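Local coordinates for lipid binding hydrolase (Escherichia coli, PDB 2IF6), which is a metalloprotein of the permuted papain-like C92 amidase family and probably acts as a hydrolase, though its reaction is not established, at residues H33-Y45 with E48-W61. Sequence-based numbering, arbitrary orientation. Where two conformers were deposited one is given.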
ATOM      1  N   HIS A  33      -1.817   3.189   4.962  1.00 16.75           N
ATOM      2  CA  HIS A  33      -2.579   2.524   3.901  1.00 16.17           C
ATOM      3  C   HIS A  33      -2.105   3.019   2.547  1.00 15.65           C
ATOM      4  O   HIS A  33      -1.646   4.149   2.447  1.00 16.18           O
ATOM      5  CB  HIS A  33      -4.076   2.790   4.051  1.00 15.98           C
ATOM      6  CG  HIS A  33      -4.930   1.977   3.121  1.00 19.45           C
ATOM      7  ND1 HIS A  33      -4.757   0.616   2.947  1.00 19.32           N
ATOM      8  CD2 HIS A  33      -5.961   2.338   2.314  1.00 19.81           C
ATOM      9  CE1 HIS A  33      -5.657   0.174   2.076  1.00 22.77           C
ATOM     10  NE2 HIS A  33      -6.391   1.199   1.669  1.00 21.09           N
ATOM     11  N   THR A  34      -2.163   2.163   1.528  1.00 16.18           N
ATOM     12  CA  THR A  34      -1.725   2.553   0.173  1.00 16.64           C
ATOM     13  C   THR A  34      -2.637   1.880  -0.862  1.00 16.67           C
ATOM     14  O   THR A  34      -3.291   0.865  -0.567  1.00 15.91           O
ATOM     15  CB  THR A  34      -0.216   2.228  -0.042  1.00 17.39           C
ATOM     16  OG1 THR A  34       0.258   2.768  -1.281  1.00 19.65           O
ATOM     17  CG2 THR A  34       0.023   0.752  -0.040  1.00 20.59           C
ATOM     18  N   GLY A  35      -2.743   2.486  -2.034  1.00 14.63           N
ATOM     19  CA  GLY A  35      -3.418   1.837  -3.164  1.00 15.51           C
ATOM     20  C   GLY A  35      -2.803   2.377  -4.444  1.00 14.99           C
ATOM     21  O   GLY A  35      -1.888   3.240  -4.391  1.00 14.50           O
ATOM     22  N   MET A  36      -3.282   1.882  -5.581  1.00 14.29           N
ATOM     23  CA  MET A  36      -2.713   2.291  -6.876  1.00 14.15           C
ATOM     24  C   MET A  36      -3.837   2.804  -7.732  1.00 13.14           C
ATOM     25  O   MET A  36      -4.919   2.166  -7.812  1.00 12.70           O
ATOM     26  CB  MET A  36      -2.018   1.104  -7.567  1.00 13.66           C
ATOM     27  CG  MET A  36      -1.356   1.365  -9.008  1.00 14.79           C
ATOM     28  SD  MET A  36      -0.841  -0.201  -9.773  1.00 12.89           S
ATOM     29  CE  MET A  36      -2.415  -0.789 -10.502  1.00 14.49           C
ATOM     30  N   LEU A  37      -3.601   3.942  -8.369  1.00 13.86           N
ATOM     31  CA  LEU A  37      -4.602   4.564  -9.244  1.00 14.49           C
ATOM     32  C   LEU A  37      -4.817   3.655 -10.467  1.00 14.68           C
ATOM     33  O   LEU A  37      -3.854   3.105 -11.005  1.00 13.59           O
ATOM     34  CB  LEU A  37      -4.161   5.958  -9.691  1.00 14.92           C
ATOM     35  CG  LEU A  37      -4.493   7.211  -8.849  1.00 15.11           C
ATOM     36  CD1 LEU A  37      -5.965   7.510  -8.923  1.00 16.07           C
ATOM     37  CD2 LEU A  37      -4.015   7.051  -7.400  1.00 17.28           C
ATOM     38  N   VAL A  38      -6.093   3.462 -10.840  1.00 14.10           N
ATOM     39  CA  VAL A  38      -6.455   2.857 -12.137  1.00 16.47           C
ATOM     40  C   VAL A  38      -7.538   3.762 -12.759  1.00 17.37           C
ATOM     41  O   VAL A  38      -8.590   4.009 -12.129  1.00 17.98           O
ATOM     42  CB  VAL A  38      -6.930   1.395 -12.036  1.00 17.47           C
ATOM     43  CG1 VAL A  38      -7.374   0.875 -13.413  1.00 17.55           C
ATOM     44  CG2 VAL A  38      -5.829   0.517 -11.524  1.00 16.67           C
ATOM     45  N   MET A  39      -7.247   4.301 -13.942  1.00 16.74           N
ATOM     46  CA  MET A  39      -8.223   5.068 -14.708  1.00 18.16           C
ATOM     47  C   MET A  39      -9.149   4.096 -15.431  1.00 19.35           C
ATOM     48  O   MET A  39      -8.720   3.264 -16.234  1.00 20.64           O
ATOM     49  CB  MET A  39      -7.554   6.066 -15.670  1.00 18.65           C
ATOM     50  CG  MET A  39      -6.475   6.923 -15.018  1.00 18.12           C
ATOM     51  SD  MET A  39      -6.958   7.813 -13.499  1.00 16.14           S
ATOM     52  CE  MET A  39      -8.059   9.002 -14.194  1.00 19.50           C
ATOM     53  N   ARG A  40     -10.427   4.151 -15.085  1.00 19.56           N
ATOM     54  CA  ARG A  40     -11.419   3.279 -15.706  1.00 19.05           C
ATOM     55  C   ARG A  40     -12.406   4.174 -16.427  1.00 18.31           C
ATOM     56  O   ARG A  40     -13.026   5.041 -15.815  1.00 17.61           O
ATOM     57  CB  ARG A  40     -12.122   2.436 -14.663  1.00 18.35           C
ATOM     58  CG  ARG A  40     -11.188   1.578 -13.812  1.00 20.46           C
ATOM     59  CD  ARG A  40     -11.991   0.989 -12.654  1.00 19.12           C
ATOM     60  NE  ARG A  40     -12.792  -0.174 -13.025  1.00 18.48           N
ATOM     61  CZ  ARG A  40     -13.883  -0.573 -12.367  1.00 20.42           C
ATOM     62  NH1 ARG A  40     -14.329   0.107 -11.310  1.00 18.60           N
ATOM     63  NH2 ARG A  40     -14.543  -1.640 -12.750  1.00 20.31           N
ATOM     64  N   ASN A  41     -12.495   4.028 -17.747  1.00 19.82           N
ATOM     65  CA  ASN A  41     -13.257   4.981 -18.576  0.50 19.68           C
ATOM     66  C   ASN A  41     -12.884   6.421 -18.231  1.00 19.76           C
ATOM     67  O   ASN A  41     -13.740   7.296 -18.110  1.00 18.88           O
ATOM     68  CB  ASN A  41     -14.772   4.730 -18.438  0.50 20.41           C
ATOM     69  CG  ASN A  41     -15.604   5.402 -19.532  0.50 20.89           C
ATOM     70  OD1 ASN A  41     -16.779   5.075 -19.703  0.50 27.22           O
ATOM     71  ND2 ASN A  41     -15.020   6.361 -20.248  0.50 22.81           N
ATOM     72  N   LYS A  42     -11.580   6.664 -18.051  1.00 19.13           N
ATOM     73  CA  LYS A  42     -11.018   7.997 -17.819  1.00 19.11           C
ATOM     74  C   LYS A  42     -11.385   8.609 -16.448  1.00 19.62           C
ATOM     75  O   LYS A  42     -11.199   9.804 -16.237  1.00 19.01           O
ATOM     76  CB  LYS A  42     -11.377   9.000 -18.943  1.00 20.37           C
ATOM     77  CG  LYS A  42     -11.132   8.500 -20.372  1.00 22.74           C
ATOM     78  CD  LYS A  42      -9.712   8.722 -20.794  1.00 26.79           C
ATOM     79  CE  LYS A  42      -9.436   8.022 -22.137  1.00 28.15           C
ATOM     80  NZ  LYS A  42      -7.989   8.061 -22.405  1.00 26.90           N
ATOM     81  N   LYS A  43     -11.883   7.776 -15.542  1.00 17.87           N
ATOM     82  CA  LYS A  43     -12.266   8.212 -14.223  1.00 19.14           C
ATOM     83  C   LYS A  43     -11.327   7.545 -13.238  1.00 17.75           C
ATOM     84  O   LYS A  43     -11.041   6.355 -13.387  1.00 17.58           O
ATOM     85  CB  LYS A  43     -13.688   7.738 -13.916  1.00 19.45           C
ATOM     86  CG  LYS A  43     -14.761   8.347 -14.857  1.00 24.14           C
ATOM     87  CD  LYS A  43     -16.084   7.640 -14.599  1.00 28.92           C
ATOM     88  CE  LYS A  43     -17.223   8.311 -15.339  1.00 33.38           C
ATOM     89  NZ  LYS A  43     -16.840   8.614 -16.755  1.00 37.49           N
ATOM     90  N   PRO A  44     -10.848   8.304 -12.240  1.00 17.75           N
ATOM     91  CA  PRO A  44      -9.879   7.745 -11.291  1.00 17.27           C
ATOM     92  C   PRO A  44     -10.481   6.877 -10.172  1.00 16.65           C
ATOM     93  O   PRO A  44     -11.357   7.321  -9.398  1.00 16.60           O
ATOM     94  CB  PRO A  44      -9.190   8.978 -10.724  1.00 17.03           C
ATOM     95  CG  PRO A  44     -10.202  10.049 -10.811  1.00 19.05           C
ATOM     96  CD  PRO A  44     -11.106   9.736 -11.979  1.00 17.57           C
ATOM     97  N   TYR A  45      -9.998   5.643 -10.118  1.00 15.53           N
ATOM     98  CA  TYR A  45     -10.320   4.733  -9.050  1.00 14.88           C
ATOM     99  C   TYR A  45      -9.028   4.373  -8.338  1.00 15.24           C
ATOM    100  O   TYR A  45      -7.959   4.432  -8.945  1.00 15.64           O
ATOM    101  CB  TYR A  45     -10.975   3.464  -9.600  1.00 15.95           C
ATOM    102  CG  TYR A  45     -12.397   3.704 -10.119  1.00 16.48           C
ATOM    103  CD1 TYR A  45     -13.507   3.169  -9.450  1.00 15.75           C
ATOM    104  CD2 TYR A  45     -12.624   4.454 -11.278  1.00 13.75           C
ATOM    105  CE1 TYR A  45     -14.796   3.382  -9.918  1.00 16.02           C
ATOM    106  CE2 TYR A  45     -13.945   4.699 -11.757  1.00 14.18           C
ATOM    107  CZ  TYR A  45     -15.008   4.135 -11.072  1.00 17.71           C
ATOM    108  OH  TYR A  45     -16.293   4.349 -11.515  1.00 20.40           O
ATOM    109  N   GLU A  48      -7.165  -1.190  -4.292  1.00 14.54           N
ATOM    110  CA  GLU A  48      -6.617  -1.359  -2.934  1.00 15.48           C
ATOM    111  C   GLU A  48      -7.032  -2.683  -2.311  1.00 15.71           C
ATOM    112  O   GLU A  48      -8.100  -3.197  -2.630  1.00 14.85           O
ATOM    113  CB  GLU A  48      -7.104  -0.222  -2.033  1.00 14.79           C
ATOM    114  CG  GLU A  48      -8.655  -0.098  -2.053  1.00 17.79           C
ATOM    115  CD  GLU A  48      -9.190   0.840  -0.996  1.00 22.36           C
ATOM    116  OE1 GLU A  48      -8.434   1.232  -0.081  1.00 26.74           O
ATOM    117  OE2 GLU A  48     -10.393   1.165  -1.049  1.00 23.78           O
ATOM    118  N   ALA A  49      -6.184  -3.222  -1.442  1.00 15.91           N
ATOM    119  CA  ALA A  49      -6.494  -4.457  -0.706  1.00 19.13           C
ATOM    120  C   ALA A  49      -7.063  -4.026   0.627  1.00 21.00           C
ATOM    121  O   ALA A  49      -6.321  -3.614   1.508  1.00 22.00           O
ATOM    122  CB  ALA A  49      -5.250  -5.289  -0.521  1.00 18.32           C
ATOM    123  N   VAL A  50      -8.383  -4.066   0.751  1.00 22.53           N
ATOM    124  CA  VAL A  50      -9.056  -3.796   2.035  1.00 23.98           C
ATOM    125  C   VAL A  50     -10.042  -4.897   2.457  1.00 24.49           C
ATOM    126  O   VAL A  50     -10.896  -4.669   3.289  1.00 26.27           O
ATOM    127  CB  VAL A  50      -9.794  -2.453   2.029  1.00 23.23           C
ATOM    128  CG1 VAL A  50      -8.800  -1.301   1.975  1.00 23.97           C
ATOM    129  CG2 VAL A  50     -10.817  -2.373   0.870  1.00 24.90           C
ATOM    130  N   GLY A  51      -9.934  -6.079   1.876  1.00 25.32           N
ATOM    131  CA  GLY A  51     -10.873  -7.165   2.187  1.00 25.31           C
ATOM    132  C   GLY A  51     -12.245  -6.834   1.631  1.00 24.85           C
ATOM    133  O   GLY A  51     -13.126  -6.368   2.369  1.00 24.87           O
ATOM    134  N   PRO A  52     -12.427  -7.033   0.316  1.00 23.42           N
ATOM    135  CA  PRO A  52     -11.457  -7.673  -0.549  1.00 22.16           C
ATOM    136  C   PRO A  52     -10.578  -6.657  -1.327  1.00 20.39           C
ATOM    137  O   PRO A  52     -10.690  -5.455  -1.115  1.00 20.99           O
ATOM    138  CB  PRO A  52     -12.356  -8.371  -1.552  1.00 21.78           C
ATOM    139  CG  PRO A  52     -13.463  -7.342  -1.770  1.00 22.69           C
ATOM    140  CD  PRO A  52     -13.631  -6.615  -0.443  1.00 23.61           C
ATOM    141  N   VAL A  53      -9.737  -7.160  -2.225  1.00 18.12           N
ATOM    142  CA  VAL A  53      -9.068  -6.284  -3.195  1.00 16.71           C
ATOM    143  C   VAL A  53     -10.158  -5.790  -4.142  1.00 17.15           C
ATOM    144  O   VAL A  53     -11.003  -6.569  -4.628  1.00 15.77           O
ATOM    145  CB  VAL A  53      -7.953  -7.008  -3.976  1.00 16.21           C
ATOM    146  CG1 VAL A  53      -7.363  -6.070  -5.063  1.00 17.03           C
ATOM    147  CG2 VAL A  53      -6.830  -7.587  -2.999  1.00 17.72           C
ATOM    148  N   LYS A  54     -10.156  -4.490  -4.404  1.00 17.39           N
ATOM    149  CA  LYS A  54     -11.286  -3.833  -5.070  1.00 18.34           C
ATOM    150  C   LYS A  54     -10.874  -2.469  -5.617  1.00 17.57           C
ATOM    151  O   LYS A  54      -9.810  -1.925  -5.260  1.00 17.31           O
ATOM    152  CB  LYS A  54     -12.425  -3.605  -4.062  1.00 17.87           C
ATOM    153  CG  LYS A  54     -12.085  -2.482  -3.047  1.00 19.57           C
ATOM    154  CD  LYS A  54     -13.090  -2.358  -1.911  1.00 22.37           C
ATOM    155  CE  LYS A  54     -14.242  -1.452  -2.311  1.00 28.73           C
ATOM    156  NZ  LYS A  54     -15.337  -1.468  -1.270  1.00 36.47           N
ATOM    157  N   TYR A  55     -11.734  -1.917  -6.456  1.00 16.60           N
ATOM    158  CA  TYR A  55     -11.640  -0.518  -6.901  1.00 17.50           C
ATOM    159  C   TYR A  55     -12.571   0.392  -6.105  1.00 17.89           C
ATOM    160  O   TYR A  55     -13.748   0.068  -5.892  1.00 18.88           O
ATOM    161  CB  TYR A  55     -12.077  -0.386  -8.350  1.00 17.88           C
ATOM    162  CG  TYR A  55     -11.390  -1.276  -9.347  1.00 19.12           C
ATOM    163  CD1 TYR A  55     -10.048  -1.081  -9.690  1.00 18.27           C
ATOM    164  CD2 TYR A  55     -12.106  -2.281  -9.999  1.00 20.48           C
ATOM    165  CE1 TYR A  55      -9.439  -1.869 -10.653  1.00 17.29           C
ATOM    166  CE2 TYR A  55     -11.518  -3.084 -10.936  1.00 18.75           C
ATOM    167  CZ  TYR A  55     -10.189  -2.876 -11.270  1.00 19.65           C
ATOM    168  OH  TYR A  55      -9.636  -3.702 -12.201  1.00 17.90           O
ATOM    169  N   THR A  56     -12.056   1.545  -5.709  1.00 18.17           N
ATOM    170  CA  THR A  56     -12.806   2.538  -4.972  1.00 18.44           C
ATOM    171  C   THR A  56     -12.692   3.890  -5.668  1.00 18.43           C
ATOM    172  O   THR A  56     -11.589   4.285  -6.018  1.00 18.38           O
ATOM    173  CB  THR A  56     -12.183   2.704  -3.558  1.00 18.84           C
ATOM    174  OG1 THR A  56     -12.232   1.444  -2.887  1.00 21.02           O
ATOM    175  CG2 THR A  56     -12.922   3.729  -2.751  1.00 18.42           C
ATOM    176  N   PRO A  57     -13.815   4.625  -5.837  1.00 19.05           N
ATOM    177  CA  PRO A  57     -13.682   5.965  -6.425  1.00 18.01           C
ATOM    178  C   PRO A  57     -12.704   6.847  -5.634  1.00 17.64           C
ATOM    179  O   PRO A  57     -12.708   6.857  -4.415  1.00 17.07           O
ATOM    180  CB  PRO A  57     -15.110   6.521  -6.365  1.00 18.82           C
ATOM    181  CG  PRO A  57     -15.979   5.346  -6.382  1.00 19.02           C
ATOM    182  CD  PRO A  57     -15.235   4.277  -5.588  1.00 18.55           C
ATOM    183  N   LEU A  58     -11.836   7.546  -6.338  1.00 17.25           N
ATOM    184  CA  LEU A  58     -10.787   8.356  -5.691  1.00 17.99           C
ATOM    185  C   LEU A  58     -11.315   9.344  -4.624  1.00 19.15           C
ATOM    186  O   LEU A  58     -10.747   9.484  -3.549  1.00 18.37           O
ATOM    187  CB  LEU A  58      -9.969   9.096  -6.754  1.00 18.28           C
ATOM    188  CG  LEU A  58      -8.894  10.052  -6.234  1.00 17.05           C
ATOM    189  CD1 LEU A  58      -7.796   9.243  -5.467  1.00 15.12           C
ATOM    190  CD2 LEU A  58      -8.268  10.803  -7.403  1.00 17.30           C
ATOM    191  N   LYS A  59     -12.431   9.994  -4.897  1.00 20.24           N
ATOM    192  CA  LYS A  59     -12.954  10.948  -3.939  1.00 22.96           C
ATOM    193  C   LYS A  59     -13.261  10.229  -2.634  1.00 22.09           C
ATOM    194  O   LYS A  59     -12.876  10.701  -1.570  1.00 21.81           O
ATOM    195  CB  LYS A  59     -14.192  11.684  -4.483  1.00 23.00           C
ATOM    196  CG  LYS A  59     -14.792  12.642  -3.449  1.00 26.70           C
ATOM    197  CD  LYS A  59     -16.112  13.286  -3.941  1.00 28.74           C
ATOM    198  CE  LYS A  59     -16.864  13.910  -2.744  1.00 34.81           C
ATOM    199  NZ  LYS A  59     -17.341  12.822  -1.839  1.00 37.52           N
ATOM    200  N   GLN A  60     -13.905   9.064  -2.723  1.00 21.99           N
ATOM    201  CA  GLN A  60     -14.258   8.288  -1.526  1.00 23.26           C
ATOM    202  C   GLN A  60     -12.986   7.745  -0.803  1.00 21.66           C
ATOM    203  O   GLN A  60     -12.880   7.766   0.444  1.00 19.64           O
ATOM    204  CB  GLN A  60     -15.233   7.176  -1.920  1.00 22.92           C
ATOM    205  CG  GLN A  60     -15.415   6.023  -0.944  1.00 28.00           C
ATOM    206  CD  GLN A  60     -16.197   4.861  -1.581  1.00 28.43           C
ATOM    207  OE1 GLN A  60     -17.096   5.090  -2.411  1.00 33.71           O
ATOM    208  NE2 GLN A  60     -15.836   3.620  -1.222  1.00 33.33           N
ATOM    209  N   TRP A  61     -12.034   7.247  -1.583  1.00 18.67           N
ATOM    210  CA  TRP A  61     -10.761   6.793  -1.005  1.00 19.00           C
ATOM    211  C   TRP A  61     -10.067   7.866  -0.154  1.00 18.45           C
ATOM    212  O   TRP A  61      -9.611   7.597   0.940  1.00 18.44           O
ATOM    213  CB  TRP A  61      -9.816   6.321  -2.114  1.00 17.67           C
ATOM    214  CG  TRP A  61      -8.664   5.550  -1.566  1.00 18.38           C
ATOM    215  CD1 TRP A  61      -8.616   4.200  -1.336  1.00 17.24           C
ATOM    216  CD2 TRP A  61      -7.404   6.087  -1.119  1.00 17.08           C
ATOM    217  NE1 TRP A  61      -7.381   3.854  -0.802  1.00 15.15           N
ATOM    218  CE2 TRP A  61      -6.620   4.997  -0.685  1.00 16.56           C
ATOM    219  CE3 TRP A  61      -6.865   7.383  -1.060  1.00 15.41           C
ATOM    220  CZ2 TRP A  61      -5.334   5.168  -0.186  1.00 17.64           C
ATOM    221  CZ3 TRP A  61      -5.575   7.547  -0.594  1.00 14.79           C
ATOM    222  CH2 TRP A  61      -4.828   6.437  -0.149  1.00 16.51           C
TER
HETATM  223  O   HOH W   1      -3.810  -1.580  -1.478  1.00 16.44           O
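H33 and E48 meet through a nearly straight hydrogen bond, H33 NE2 donating its N-H to E48 OE1 at 2.7 Å with a 174° angle at the hydrogen. The acceptor lies in the plane of the imidazole, although ring and carboxylate planes are turned 44° apart. With CG anti to the backbone N, H33 swings its ring across to E48; V50 CG1 lies 3.5 Å from H33 CE1. The carboxylate of E48 is held at both oxygens: W61 NE1 gives OE1 a weak, bent second bond, while T56 OG1 bonds OE2 on the anti side at 2.6 Å, which should fix the carboxylate's rotation. A water takes the N-H of A49 and donates to T34 O.

At the other end, the R40 guanidinium lies over one face of Y55, R40 CZ 3.4 Å from Y55 CD2 and the planes 19° apart. The bend at chi3 turns NE and the guanidinium flat along that face, while CD already stands over the ring as a CH-pi contact. R40 NH1 lies over the rim of one Y45 face, and Y45 and P57 form an antiparallel non-hydrogen-bonded pair. Between these ends L58 N bonds P44 O at 3.1 Å, and L58 CD2 packs on the proline ring.

H33 also touches C112 on helix 112-124; C112, H33 and E48 are consistent with a Cys-His-Glu triad, Glu taking the place of papain's Asn. The contact spans the antiparallel hairpins of strands 33-40, 43-49 and 53-57; helix 58-63 follows, its W61 packing on I11 of strand 10-13.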